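Local coordinates for protein NalD (PDB 5DAJ) that serves as the secondary repressor of the MexAB-OprM multidrug efflux pump in Pseudomonas aeruginosa and binds novobiocin, which induces expression of the pump, at residues 91-96 against 192-197; 83-88 against 150-155; 16-21 against 34-39; 56-61 against 109-114; 103-108 against 172-177. All blocks are in the same frame, centred on the assembly; numbering follows the deposited sequence.

Contact 1: 91-96 against 192-197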
# COMPACT_ATOMS: atom_id res chain seq x y z
N LEU A 91 17.54 -9.57 3.72
CA LEU A 91 17.06 -8.89 2.51
C LEU A 91 15.91 -7.92 2.80
O LEU A 91 15.91 -6.79 2.30
CB LEU A 91 16.62 -9.91 1.47
CG LEU A 91 16.04 -9.32 0.17
CD1 LEU A 91 17.13 -8.67 -0.68
CD2 LEU A 91 15.31 -10.38 -0.63
N CYS A 92 14.94 -8.38 3.58
CA CYS A 92 13.79 -7.56 3.96
C CYS A 92 14.21 -6.37 4.81
O CYS A 92 13.76 -5.23 4.58
CB CYS A 92 12.77 -8.38 4.74
SG CYS A 92 11.98 -9.68 3.77
N LEU A 93 15.09 -6.64 5.77
CA LEU A 93 15.65 -5.60 6.63
C LEU A 93 16.32 -4.49 5.82
O LEU A 93 16.09 -3.30 6.05
CB LEU A 93 16.66 -6.20 7.62
CG LEU A 93 17.34 -5.23 8.58
CD1 LEU A 93 16.33 -4.56 9.49
CD2 LEU A 93 18.40 -5.95 9.40
N GLU A 94 17.16 -4.89 4.87
CA GLU A 94 17.87 -3.94 3.99
C GLU A 94 16.92 -3.14 3.10
O GLU A 94 17.13 -1.94 2.87
CB GLU A 94 18.88 -4.67 3.12
CG GLU A 94 20.05 -5.26 3.91
CD GLU A 94 21.00 -6.05 3.04
OE1 GLU A 94 20.90 -5.97 1.80
OE2 GLU A 94 21.86 -6.76 3.62
N ALA A 95 15.90 -3.81 2.59
CA ALA A 95 14.87 -3.15 1.77
C ALA A 95 14.23 -2.00 2.56
O ALA A 95 14.14 -0.87 2.06
CB ALA A 95 13.81 -4.14 1.33
N VAL A 96 13.80 -2.29 3.79
CA VAL A 96 13.17 -1.29 4.65
C VAL A 96 14.17 -0.17 4.96
O VAL A 96 13.84 1.01 4.85
CB VAL A 96 12.62 -1.90 5.96
CG1 VAL A 96 12.18 -0.81 6.95
CG2 VAL A 96 11.45 -2.81 5.67
N HIS A 192 12.79 -4.38 14.58
CA HIS A 192 11.68 -4.63 15.51
C HIS A 192 10.32 -4.72 14.83
O HIS A 192 9.42 -5.40 15.31
CB HIS A 192 11.65 -3.55 16.59
CG HIS A 192 12.90 -3.47 17.39
ND1 HIS A 192 13.23 -4.42 18.34
CD2 HIS A 192 13.91 -2.57 17.39
CE1 HIS A 192 14.39 -4.09 18.89
NE2 HIS A 192 14.82 -2.97 18.33
N LEU A 193 10.19 -4.03 13.70
CA LEU A 193 8.97 -4.09 12.89
C LEU A 193 8.81 -5.44 12.19
O LEU A 193 7.69 -5.95 12.04
CB LEU A 193 8.96 -2.97 11.85
CG LEU A 193 8.83 -1.57 12.47
CD1 LEU A 193 9.32 -0.50 11.50
CD2 LEU A 193 7.39 -1.30 12.89
N LEU A 194 9.94 -6.01 11.77
CA LEU A 194 9.98 -7.31 11.10
C LEU A 194 10.02 -8.50 12.07
O LEU A 194 9.50 -9.57 11.76
CB LEU A 194 11.18 -7.39 10.16
CG LEU A 194 11.19 -6.37 9.02
CD1 LEU A 194 12.52 -6.43 8.29
CD2 LEU A 194 10.05 -6.61 8.04
N GLU A 195 10.63 -8.28 13.24
CA GLU A 195 10.80 -9.33 14.25
C GLU A 195 9.56 -10.21 14.47
O GLU A 195 9.65 -11.44 14.29
CB GLU A 195 11.28 -8.72 15.59
CG GLU A 195 11.58 -9.71 16.72
CD GLU A 195 12.70 -10.69 16.42
OE1 GLU A 195 13.40 -10.56 15.38
OE2 GLU A 195 12.90 -11.61 17.25
N PRO A 196 8.40 -9.61 14.82
CA PRO A 196 7.25 -10.46 15.15
C PRO A 196 6.78 -11.35 14.00
O PRO A 196 6.41 -12.49 14.23
CB PRO A 196 6.16 -9.44 15.51
CG PRO A 196 6.58 -8.18 14.85
CD PRO A 196 8.07 -8.18 14.90
N MSE A 197 6.83 -10.83 12.77
CA MSE A 197 6.42 -11.63 11.60
C MSE A 197 7.26 -12.87 11.52
O MSE A 197 6.73 -13.98 11.40
CB MSE A 197 6.52 -10.83 10.31
CG MSE A 197 6.21 -11.64 9.04
SE MSE A 197 4.40 -12.45 9.11
CE MSE A 197 3.36 -10.84 8.68
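Leu93 and Leu194, whose CA atoms are 7.4 Å apart, are the nearest CA pair of segments 91-96, on helix 84-101, and 192-197, on helix 186-201, in the all-helical C-terminal domain of this TetR-family protein. The second helix is kinked, its N atoms at 192, 196 and 197 making no bond to the preceding turn. Every close approach across the contact involves CD1 of Leu194. Leu194 sets CG beside its backbone N and opposite its carbonyl carbon (chi1 -62°), and the extended branch CD1 then comes up against the first helix. There it lies over the backbone between Cys92 and Leu93, with CB of Cys92 4.1 Å and CB of Leu93 4.2 Å from it. Ile170 of helix 159-179 touches both Cys92 and Leu194, so three helices meet around the leucine. Farther along helix 186-201, Pro196 and the selenomethionine Met197 face the second subunit. The closest approach puts CD1 of Leu194 3.6 Å from the backbone N of Leu93.

Contact 2: 83-88 against 150-155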
# COMPACT_ATOMS: atom_id res chain seq x y z
N ASP A 83 22.14 -20.75 6.69
CA ASP A 83 20.74 -20.38 6.88
C ASP A 83 20.13 -19.42 5.91
O ASP A 83 20.53 -18.28 5.85
CB ASP A 83 20.45 -19.85 8.26
CG ASP A 83 19.00 -19.92 8.58
OD1 ASP A 83 18.19 -20.17 7.67
OD2 ASP A 83 18.64 -19.74 9.74
N PRO A 84 19.14 -19.85 5.17
CA PRO A 84 18.58 -18.92 4.21
C PRO A 84 17.30 -18.30 4.68
O PRO A 84 16.77 -17.50 3.96
CB PRO A 84 18.35 -19.79 2.99
CG PRO A 84 18.17 -21.17 3.51
CD PRO A 84 18.36 -21.14 4.98
N LEU A 85 16.81 -18.66 5.85
CA LEU A 85 15.61 -18.03 6.34
C LEU A 85 16.13 -16.77 6.93
O LEU A 85 15.42 -15.83 7.18
CB LEU A 85 14.90 -18.87 7.38
CG LEU A 85 13.97 -19.93 6.79
CD1 LEU A 85 12.96 -20.46 7.77
CD2 LEU A 85 13.26 -19.43 5.56
N ARG A 86 17.43 -16.77 7.12
CA ARG A 86 18.15 -15.59 7.63
C ARG A 86 18.45 -14.60 6.51
O ARG A 86 18.32 -13.38 6.69
CB ARG A 86 19.49 -16.02 8.26
CG ARG A 86 20.28 -14.89 8.94
CD ARG A 86 19.49 -14.17 10.02
NE ARG A 86 20.27 -13.10 10.65
CZ ARG A 86 19.97 -12.51 11.81
NH1 ARG A 86 18.90 -12.87 12.52
NH2 ARG A 86 20.77 -11.55 12.27
N SER A 87 18.89 -15.11 5.37
CA SER A 87 19.14 -14.27 4.19
C SER A 87 17.89 -13.49 3.79
O SER A 87 17.97 -12.32 3.40
CB SER A 87 19.62 -15.11 3.00
OG SER A 87 20.79 -15.85 3.32
N LEU A 88 16.75 -14.17 3.86
CA LEU A 88 15.45 -13.55 3.56
C LEU A 88 15.15 -12.40 4.53
O LEU A 88 14.74 -11.31 4.10
CB LEU A 88 14.32 -14.58 3.59
CG LEU A 88 12.91 -14.02 3.39
CD1 LEU A 88 12.78 -13.32 2.04
CD2 LEU A 88 11.89 -15.13 3.51
N ARG A 150 10.59 -25.58 5.54
CA ARG A 150 9.20 -26.00 5.83
C ARG A 150 9.02 -26.65 7.20
O ARG A 150 8.06 -26.35 7.92
CB ARG A 150 8.70 -26.96 4.73
CG ARG A 150 7.27 -27.44 4.88
CD ARG A 150 6.90 -28.59 3.94
NE ARG A 150 6.08 -28.08 2.84
CZ ARG A 150 4.80 -27.74 2.94
NH1 ARG A 150 4.15 -27.84 4.10
NH2 ARG A 150 4.17 -27.29 1.88
N VAL A 151 9.95 -27.52 7.55
CA VAL A 151 9.98 -28.19 8.87
C VAL A 151 9.99 -27.19 10.05
O VAL A 151 9.52 -27.51 11.14
CB VAL A 151 11.19 -29.16 8.96
CG1 VAL A 151 11.47 -29.61 10.39
CG2 VAL A 151 10.95 -30.38 8.09
N ARG A 152 10.52 -26.00 9.80
CA ARG A 152 10.64 -24.95 10.82
C ARG A 152 9.43 -24.03 10.95
O ARG A 152 9.38 -23.20 11.85
CB ARG A 152 11.87 -24.09 10.53
CG ARG A 152 13.16 -24.88 10.35
CD ARG A 152 14.36 -23.97 10.23
NE ARG A 152 14.45 -23.04 11.36
CZ ARG A 152 15.22 -21.96 11.42
NH1 ARG A 152 16.02 -21.63 10.40
NH2 ARG A 152 15.18 -21.19 12.51
N LEU A 153 8.46 -24.15 10.04
CA LEU A 153 7.23 -23.35 10.13
C LEU A 153 6.35 -23.90 11.24
O LEU A 153 6.40 -25.08 11.54
CB LEU A 153 6.45 -23.36 8.81
CG LEU A 153 7.12 -22.74 7.58
CD1 LEU A 153 6.23 -22.89 6.37
CD2 LEU A 153 7.46 -21.27 7.80
N HIS A 154 5.53 -23.03 11.84
CA HIS A 154 4.57 -23.48 12.85
C HIS A 154 3.47 -24.33 12.20
O HIS A 154 3.24 -24.21 11.00
CB HIS A 154 3.90 -22.32 13.63
CG HIS A 154 4.77 -21.69 14.66
ND1 HIS A 154 5.80 -20.83 14.35
CD2 HIS A 154 4.75 -21.78 16.01
CE1 HIS A 154 6.39 -20.43 15.46
NE2 HIS A 154 5.77 -20.98 16.49
N PRO A 155 2.82 -25.21 12.99
CA PRO A 155 1.68 -26.01 12.52
C PRO A 155 0.63 -25.15 11.82
O PRO A 155 0.18 -24.17 12.39
CB PRO A 155 1.09 -26.57 13.82
CG PRO A 155 2.26 -26.70 14.72
CD PRO A 155 3.19 -25.57 14.37
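Arg152 and Asp83 form a salt bridge that joins the loop after helix 147-150 to the start of helix 84-101, an example of one acidic residue serving both as helix cap and as ion-pair partner. Followed in sequence, segment 150-155 first makes a type I beta turn, closed by Leu153 N donating to Arg150 O at 3.1 Å. The turn presents Arg152, whose chain bends at chi3 (54°) and ends with NH1 beside the carboxylate. NH1 donates to Asp83 OD2 at 3.3 Å, somewhat bent at the hydrogen (146°). The acid lies at the guanidinium edge, near its plane, and OD2 is met on its syn side but from out of the carboxylate plane; the two planes are 48° apart, so this is a single bond and not a flat two-pronged pair. The other oxygen, OD1, takes the 2.7 Å capping bond from Leu85 N, which steadies the carboxylate at the N-cap. Leu85 also places CD1 over one face of the guanidinium, 4.2 Å from NH1 of Arg152. The backbone of Arg152 bonds to Arg203. Leu153 then packs on Phe144 of helix 123-145, and His154 makes a backbone bond to Leu201, so the loop runs beside the C-terminal end of helix 186-201, while Val202 touches both Leu85 and Arg152 and His154 packs on Arg199 of the second subunit.

Contact 3: 16-21 against 34-39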
# COMPACT_ATOMS: atom_id res chain seq x y z
N LEU A 16 14.26 10.88 -17.92
CA LEU A 16 13.79 10.16 -16.73
C LEU A 16 13.87 11.00 -15.46
O LEU A 16 12.98 10.92 -14.59
CB LEU A 16 14.53 8.82 -16.53
CG LEU A 16 14.23 7.76 -17.60
CD1 LEU A 16 15.15 6.56 -17.41
CD2 LEU A 16 12.78 7.30 -17.56
N LEU A 17 14.96 11.75 -15.34
CA LEU A 17 15.12 12.66 -14.20
C LEU A 17 14.05 13.75 -14.17
O LEU A 17 13.48 14.04 -13.11
CB LEU A 17 16.51 13.31 -14.20
CG LEU A 17 17.65 12.47 -13.61
CD1 LEU A 17 18.98 13.17 -13.86
CD2 LEU A 17 17.45 12.22 -12.12
N ALA A 18 13.79 14.33 -15.33
CA ALA A 18 12.73 15.33 -15.52
C ALA A 18 11.35 14.78 -15.14
O ALA A 18 10.63 15.39 -14.34
CB ALA A 18 12.70 15.82 -16.95
N ALA A 19 11.03 13.61 -15.67
CA ALA A 19 9.78 12.92 -15.35
C ALA A 19 9.66 12.59 -13.86
O ALA A 19 8.57 12.70 -13.27
CB ALA A 19 9.67 11.64 -16.18
N GLU A 20 10.76 12.13 -13.27
CA GLU A 20 10.82 11.80 -11.83
C GLU A 20 10.41 13.02 -11.00
O GLU A 20 9.52 12.93 -10.16
CB GLU A 20 12.22 11.32 -11.44
CG GLU A 20 12.40 10.92 -9.98
CD GLU A 20 13.84 10.59 -9.63
OE1 GLU A 20 14.55 10.00 -10.47
OE2 GLU A 20 14.27 10.92 -8.50
N GLU A 21 11.02 14.16 -11.29
CA GLU A 21 10.71 15.42 -10.60
C GLU A 21 9.25 15.86 -10.83
O GLU A 21 8.55 16.24 -9.88
CB GLU A 21 11.70 16.51 -11.05
CG GLU A 21 11.62 17.89 -10.51
CD GLU A 21 12.07 18.94 -11.51
OE1 GLU A 21 11.25 19.59 -12.23
OE2 GLU A 21 13.29 19.10 -11.60
N GLU A 34 4.65 15.90 -23.26
CA GLU A 34 5.04 17.24 -23.73
C GLU A 34 5.73 18.03 -22.62
O GLU A 34 6.81 18.59 -22.82
CB GLU A 34 3.81 18.00 -24.25
CG GLU A 34 4.15 19.35 -24.88
CD GLU A 34 2.97 20.01 -25.59
OE1 GLU A 34 1.81 19.79 -25.17
OE2 GLU A 34 3.21 20.75 -26.58
N GLN A 35 5.11 18.04 -21.45
CA GLN A 35 5.65 18.71 -20.26
C GLN A 35 7.00 18.14 -19.81
O GLN A 35 7.89 18.88 -19.37
CB GLN A 35 4.67 18.62 -19.10
CG GLN A 35 3.44 19.50 -19.28
CD GLN A 35 2.33 19.18 -18.29
OE1 GLN A 35 2.09 18.02 -17.96
NE2 GLN A 35 1.62 20.21 -17.85
N ILE A 36 7.14 16.82 -19.92
CA ILE A 36 8.40 16.14 -19.58
C ILE A 36 9.51 16.57 -20.54
O ILE A 36 10.62 16.89 -20.11
CB ILE A 36 8.25 14.60 -19.62
CG1 ILE A 36 7.39 14.14 -18.44
CG2 ILE A 36 9.60 13.89 -19.56
CD1 ILE A 36 6.80 12.75 -18.60
N ALA A 37 9.19 16.55 -21.83
CA ALA A 37 10.12 16.96 -22.88
C ALA A 37 10.65 18.37 -22.65
O ALA A 37 11.85 18.61 -22.70
CB ALA A 37 9.44 16.88 -24.24
N ARG A 38 9.72 19.28 -22.37
CA ARG A 38 10.05 20.68 -22.12
C ARG A 38 10.95 20.84 -20.90
O ARG A 38 11.97 21.52 -20.96
CB ARG A 38 8.79 21.52 -21.97
CG ARG A 38 9.01 23.02 -22.09
CD ARG A 38 7.72 23.80 -22.35
NE ARG A 38 6.74 23.56 -21.29
CZ ARG A 38 5.59 22.87 -21.40
NH1 ARG A 38 5.20 22.31 -22.55
NH2 ARG A 38 4.82 22.74 -20.32
N ALA A 39 10.59 20.17 -19.81
CA ALA A 39 11.38 20.18 -18.57
C ALA A 39 12.77 19.53 -18.71
O ALA A 39 13.68 19.85 -17.96
CB ALA A 39 10.61 19.51 -17.45
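The backbone bond from Glu20 N to Leu16 O, 2.9 Å long, belongs to the turn of helix 6-26 that holds Ala18 and Ala19 against Ile36 and Ala39 of helix 33-40. The second helix lies in the predicted helix-turn-helix, and the pair forms part of the small helical DNA-binding domain of TetR-type repressors. The short axes pass 8.5 Å apart at 118°, and the small alanines let the backbones come near: CA of Ala19 is 5.5 Å from CA of Ile36. The contact between the segments is apolar. Ile36 sets CG1 beside its backbone N (chi1 -71°), with CG2 opposite that N, and the two branches together embrace the methyl of Ala19. CD1 of Ile36 is 3.9 Å from Ala19 CB, and CG2 is 4.1 Å from the same atom. Leu57 and Met61 of helix 54-63 also touch Ala19, so this methyl sits among three helices. One residue earlier, Ala18 reaches both Ile36 and Ala39. Its CB lies 4.3 Å from CB of Ala39, which is more exposed than the other three, and approaches the carbonyl oxygen O of Ile36 to 3.9 Å.

Contact 4: 56-61 against 109-114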
# COMPACT_ATOMS: atom_id res chain seq x y z
N HIS A 56 5.25 2.99 -20.51
CA HIS A 56 6.57 2.41 -20.74
C HIS A 56 7.66 3.25 -20.10
O HIS A 56 8.61 2.71 -19.56
CB HIS A 56 6.86 2.26 -22.22
CG HIS A 56 8.10 1.48 -22.51
ND1 HIS A 56 9.19 2.03 -23.16
CD2 HIS A 56 8.44 0.20 -22.24
CE1 HIS A 56 10.13 1.12 -23.28
NE2 HIS A 56 9.71 -0.00 -22.73
N LEU A 57 7.50 4.58 -20.19
CA LEU A 57 8.41 5.53 -19.54
C LEU A 57 8.45 5.27 -18.04
O LEU A 57 9.51 5.07 -17.45
CB LEU A 57 7.98 6.97 -19.81
CG LEU A 57 8.99 8.06 -19.46
CD1 LEU A 57 8.77 9.29 -20.31
CD2 LEU A 57 8.95 8.45 -17.99
N PHE A 58 7.26 5.24 -17.45
CA PHE A 58 7.08 4.97 -16.02
C PHE A 58 7.74 3.65 -15.60
O PHE A 58 8.35 3.56 -14.55
CB PHE A 58 5.59 4.94 -15.69
CG PHE A 58 5.28 4.75 -14.24
CD1 PHE A 58 5.48 5.76 -13.35
CD2 PHE A 58 4.78 3.55 -13.78
CE1 PHE A 58 5.18 5.59 -12.01
CE2 PHE A 58 4.48 3.37 -12.44
CZ PHE A 58 4.68 4.40 -11.55
N ASN A 59 7.60 2.64 -16.45
CA ASN A 59 8.17 1.32 -16.20
C ASN A 59 9.70 1.30 -16.24
O ASN A 59 10.35 0.65 -15.41
CB ASN A 59 7.62 0.32 -17.21
CG ASN A 59 7.32 -1.03 -16.59
OD1 ASN A 59 7.78 -2.04 -17.06
ND2 ASN A 59 6.54 -1.04 -15.52
N GLU A 60 10.27 1.99 -17.23
CA GLU A 60 11.71 2.17 -17.35
C GLU A 60 12.27 2.89 -16.13
O GLU A 60 13.37 2.60 -15.67
CB GLU A 60 12.07 2.95 -18.62
CG GLU A 60 11.86 2.17 -19.91
CD GLU A 60 12.77 0.96 -20.02
OE1 GLU A 60 14.01 1.13 -19.98
OE2 GLU A 60 12.23 -0.17 -20.13
N MSE A 61 11.48 3.83 -15.61
CA MSE A 61 11.86 4.58 -14.41
C MSE A 61 11.95 3.65 -13.23
O MSE A 61 12.95 3.62 -12.52
CB MSE A 61 10.86 5.71 -14.14
CG MSE A 61 11.29 6.61 -12.99
SE MSE A 61 9.85 7.88 -12.57
CE MSE A 61 10.39 9.06 -14.03
N LEU A 109 9.64 5.41 -5.49
CA LEU A 109 8.62 4.61 -4.80
C LEU A 109 7.49 5.47 -4.25
O LEU A 109 6.34 5.02 -4.22
CB LEU A 109 9.21 3.74 -3.69
CG LEU A 109 10.05 2.57 -4.17
CD1 LEU A 109 10.58 1.84 -2.95
CD2 LEU A 109 9.29 1.59 -5.04
N THR A 110 7.80 6.70 -3.84
CA THR A 110 6.75 7.65 -3.42
C THR A 110 5.86 7.95 -4.63
O THR A 110 4.65 8.07 -4.49
CB THR A 110 7.34 9.01 -2.86
OG1 THR A 110 8.26 8.79 -1.79
CG2 THR A 110 6.33 10.01 -2.33
N ILE A 111 6.46 8.04 -5.81
CA ILE A 111 5.65 8.21 -7.03
C ILE A 111 4.72 7.01 -7.23
O ILE A 111 3.51 7.18 -7.42
CB ILE A 111 6.51 8.39 -8.30
CG1 ILE A 111 7.24 9.73 -8.27
CG2 ILE A 111 5.64 8.31 -9.54
CD1 ILE A 111 8.37 9.81 -9.26
N LEU A 112 5.31 5.82 -7.19
CA LEU A 112 4.59 4.56 -7.40
C LEU A 112 3.37 4.38 -6.49
O LEU A 112 2.29 4.00 -6.93
CB LEU A 112 5.52 3.37 -7.20
CG LEU A 112 4.85 2.00 -7.21
CD1 LEU A 112 4.15 1.77 -8.53
CD2 LEU A 112 5.86 0.89 -6.93
N MSE A 113 3.56 4.67 -5.21
CA MSE A 113 2.53 4.38 -4.21
C MSE A 113 1.68 5.54 -3.81
O MSE A 113 0.66 5.36 -3.16
CB MSE A 113 3.23 3.85 -2.99
CG MSE A 113 4.05 2.63 -3.41
SE MSE A 113 4.67 1.69 -1.82
CE MSE A 113 5.55 0.20 -2.76
N GLN A 114 2.06 6.72 -4.26
CA GLN A 114 1.44 7.96 -3.79
C GLN A 114 1.04 8.98 -4.86
O GLN A 114 0.08 9.75 -4.65
CB GLN A 114 2.40 8.64 -2.84
CG GLN A 114 1.74 9.41 -1.74
CD GLN A 114 1.72 8.62 -0.47
OE1 GLN A 114 2.75 8.08 -0.04
NE2 GLN A 114 0.53 8.51 0.13
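Phe58 and Met61 both carry CG opposite their backbone N (chi1 -177° for the phenylalanine), which extends both side chains from helix 54-63 so that their ends meet Ile111 and Leu112 of helix 103-114. The short axes remain 11.6 Å apart and cross at 132°, so long side chains have to bridge the gap. Phe58 does so with the rim of its ring. CE1 meets CG2 of Ile111 at 3.7 Å, and CZ meets CD1 of Leu112 at 4.0 Å; both methyls lie at the ring edge near its plane, so neither is stacked on a face. Ile111 divides its branches, CG2 going to the phenylalanine while CD1 turns to the selenomethionine. Met61, bent at chi3 (-82°), brings its SE to 4.1 Å from that CD1, the two chains crossing at about a right angle. The contact is a joint between the N-terminal DNA-binding part and the C-terminal core, consistent with the coupling of ligand-binding and DNA-binding domains in TetR-family repressors. Around it, Phe23 of helix 6-26 backs Ile111, Ala19 and Glu20 of the same helix touch Met61, Ala125 of helix 123-145 lies on Phe58, and the loop residue Phe118 packs on Leu112.

Contact 5: 103-108 against 172-177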
# COMPACT_ATOMS: atom_id res chain seq x y z
N GLU A 103 17.93 8.01 -1.72
CA GLU A 103 16.97 9.07 -2.08
C GLU A 103 16.25 8.79 -3.40
O GLU A 103 15.03 9.02 -3.49
CB GLU A 103 17.65 10.44 -2.17
CG GLU A 103 16.67 11.59 -2.41
CD GLU A 103 17.30 12.98 -2.32
OE1 GLU A 103 16.61 13.95 -2.67
OE2 GLU A 103 18.48 13.11 -1.89
N LYS A 104 16.98 8.32 -4.41
CA LYS A 104 16.37 8.01 -5.72
C LYS A 104 15.25 6.98 -5.56
O LYS A 104 14.15 7.17 -6.10
CB LYS A 104 17.38 7.48 -6.75
CG LYS A 104 16.86 7.62 -8.18
CD LYS A 104 17.81 7.03 -9.22
CE LYS A 104 17.41 7.40 -10.66
NZ LYS A 104 17.47 8.85 -10.99
N LYS A 105 15.55 5.90 -4.82
CA LYS A 105 14.57 4.85 -4.50
C LYS A 105 13.35 5.43 -3.80
O LYS A 105 12.22 5.14 -4.17
CB LYS A 105 15.20 3.76 -3.60
CG LYS A 105 14.45 2.42 -3.55
CD LYS A 105 14.96 1.54 -2.40
CE LYS A 105 15.07 0.06 -2.75
NZ LYS A 105 13.81 -0.68 -2.50
N ARG A 106 13.61 6.24 -2.78
CA ARG A 106 12.55 6.87 -2.00
C ARG A 106 11.65 7.70 -2.92
O ARG A 106 10.44 7.52 -2.91
CB ARG A 106 13.13 7.75 -0.89
CG ARG A 106 12.10 8.33 0.08
CD ARG A 106 12.68 9.45 0.92
NE ARG A 106 14.05 9.15 1.36
CZ ARG A 106 15.12 9.94 1.20
NH1 ARG A 106 15.03 11.15 0.63
NH2 ARG A 106 16.30 9.53 1.64
N ARG A 107 12.26 8.56 -3.73
CA ARG A 107 11.52 9.44 -4.65
C ARG A 107 10.62 8.65 -5.63
O ARG A 107 9.42 8.93 -5.74
CB ARG A 107 12.47 10.35 -5.44
CG ARG A 107 13.15 11.42 -4.59
CD ARG A 107 14.28 12.15 -5.32
NE ARG A 107 13.85 12.74 -6.59
CZ ARG A 107 13.30 13.95 -6.76
NH1 ARG A 107 13.10 14.77 -5.74
NH2 ARG A 107 12.94 14.34 -7.98
N ILE A 108 11.21 7.66 -6.28
CA ILE A 108 10.49 6.85 -7.28
C ILE A 108 9.38 6.00 -6.65
O ILE A 108 8.29 5.88 -7.23
CB ILE A 108 11.47 5.97 -8.09
CG1 ILE A 108 12.29 6.86 -9.04
CG2 ILE A 108 10.71 4.92 -8.91
CD1 ILE A 108 13.48 6.18 -9.67
N GLY A 172 3.32 -2.95 3.19
CA GLY A 172 2.63 -2.06 4.12
C GLY A 172 3.56 -1.08 4.81
O GLY A 172 3.23 0.10 4.94
N LEU A 173 4.72 -1.55 5.23
CA LEU A 173 5.73 -0.69 5.85
C LEU A 173 6.20 0.41 4.90
O LEU A 173 6.28 1.57 5.29
CB LEU A 173 6.94 -1.51 6.32
CG LEU A 173 6.70 -2.43 7.51
CD1 LEU A 173 7.90 -3.33 7.70
CD2 LEU A 173 6.42 -1.64 8.78
N PHE A 174 6.49 0.02 3.66
CA PHE A 174 6.84 0.97 2.59
C PHE A 174 5.72 1.99 2.41
O PHE A 174 5.96 3.19 2.40
CB PHE A 174 7.08 0.24 1.26
CG PHE A 174 8.48 -0.27 1.08
CD1 PHE A 174 9.06 -1.07 2.04
CD2 PHE A 174 9.21 0.04 -0.07
CE1 PHE A 174 10.35 -1.55 1.87
CE2 PHE A 174 10.50 -0.43 -0.25
CZ PHE A 174 11.07 -1.23 0.72
N ASN A 175 4.50 1.49 2.30
CA ASN A 175 3.34 2.33 2.07
C ASN A 175 3.10 3.33 3.21
O ASN A 175 2.94 4.53 2.97
CB ASN A 175 2.08 1.49 1.87
CG ASN A 175 1.12 2.10 0.89
OD1 ASN A 175 0.26 2.90 1.27
ND2 ASN A 175 1.26 1.74 -0.38
N ASP A 176 3.07 2.80 4.43
CA ASP A 176 2.89 3.63 5.64
C ASP A 176 3.96 4.70 5.74
O ASP A 176 3.65 5.88 5.91
CB ASP A 176 2.90 2.78 6.93
CG ASP A 176 1.51 2.49 7.48
OD1 ASP A 176 0.53 3.16 7.11
OD2 ASP A 176 1.39 1.57 8.32
N TRP A 177 5.22 4.29 5.63
CA TRP A 177 6.33 5.21 5.86
C TRP A 177 6.40 6.31 4.80
O TRP A 177 6.61 7.47 5.13
CB TRP A 177 7.68 4.50 5.91
CG TRP A 177 8.74 5.43 6.39
CD1 TRP A 177 8.99 5.77 7.69
CD2 TRP A 177 9.66 6.17 5.60
NE1 TRP A 177 10.02 6.67 7.75
CE2 TRP A 177 10.45 6.93 6.48
CE3 TRP A 177 9.91 6.25 4.23
CZ2 TRP A 177 11.48 7.77 6.04
CZ3 TRP A 177 10.93 7.10 3.78
CH2 TRP A 177 11.70 7.84 4.69
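Arg106 touches Trp177 with the middle of its chain and anchors its tip elsewhere. From CB, with CG opposite the backbone N (chi1 -173°), the chain passes along the edge of the indole: CG and then CD each lie 4.1 Å from CZ3 of Trp177. A bend at chi3 next swings the guanidinium onward, its plane 68° from that of the indole. NE donates to Leu99 O and NH2 to Leu100 O, so the group binds carbonyls at the end of helix 84-101, where the helix dipole would probably favour a positive charge. CA of Glu103 lies 3.6 Å above one face of the guanidinium, towards its rim. Beside this, Lys105 runs to Phe174, its NZ 4.0 Å from CE2. The ammonium sits at the ring edge, near its plane, and therefore does not make the face-on cation-pi arrangement. The two aromatic residues belong to helix 159-179, which also packs on the second subunit, Asp176 bonding His167 there. Phe174 and Trp177 rest on Ala95 and Leu99 of helix 84-101, and Pro186 at the start of helix 186-201 meets Trp177, so four helices of the C-terminal core gather at this spot.

The five contacts run from the DNA-binding end to the far end of the C-terminal core, contacts 2 and 3 having centres about 45 Å apart. Contacts 3 and 4 meet directly, with centres about 13 Å apart, through Met61 and Ile111 packing on helix 6-26. Contact 4 shares helix 103-114 with contact 5, about 11 Å away centre to centre. Salt bridges from Glu20 to Lys104 and Arg107 also tie contact 3 to contact 5. Contact 5 in turn packs on contact 1 through Phe174 and Leu173. Contacts 1 and 2 share helix 84-101, their centres about 15 Å apart, without touching otherwise. Linked helices thus span both domains, consistent with ligand binding in such repressors altering distant DNA recognition.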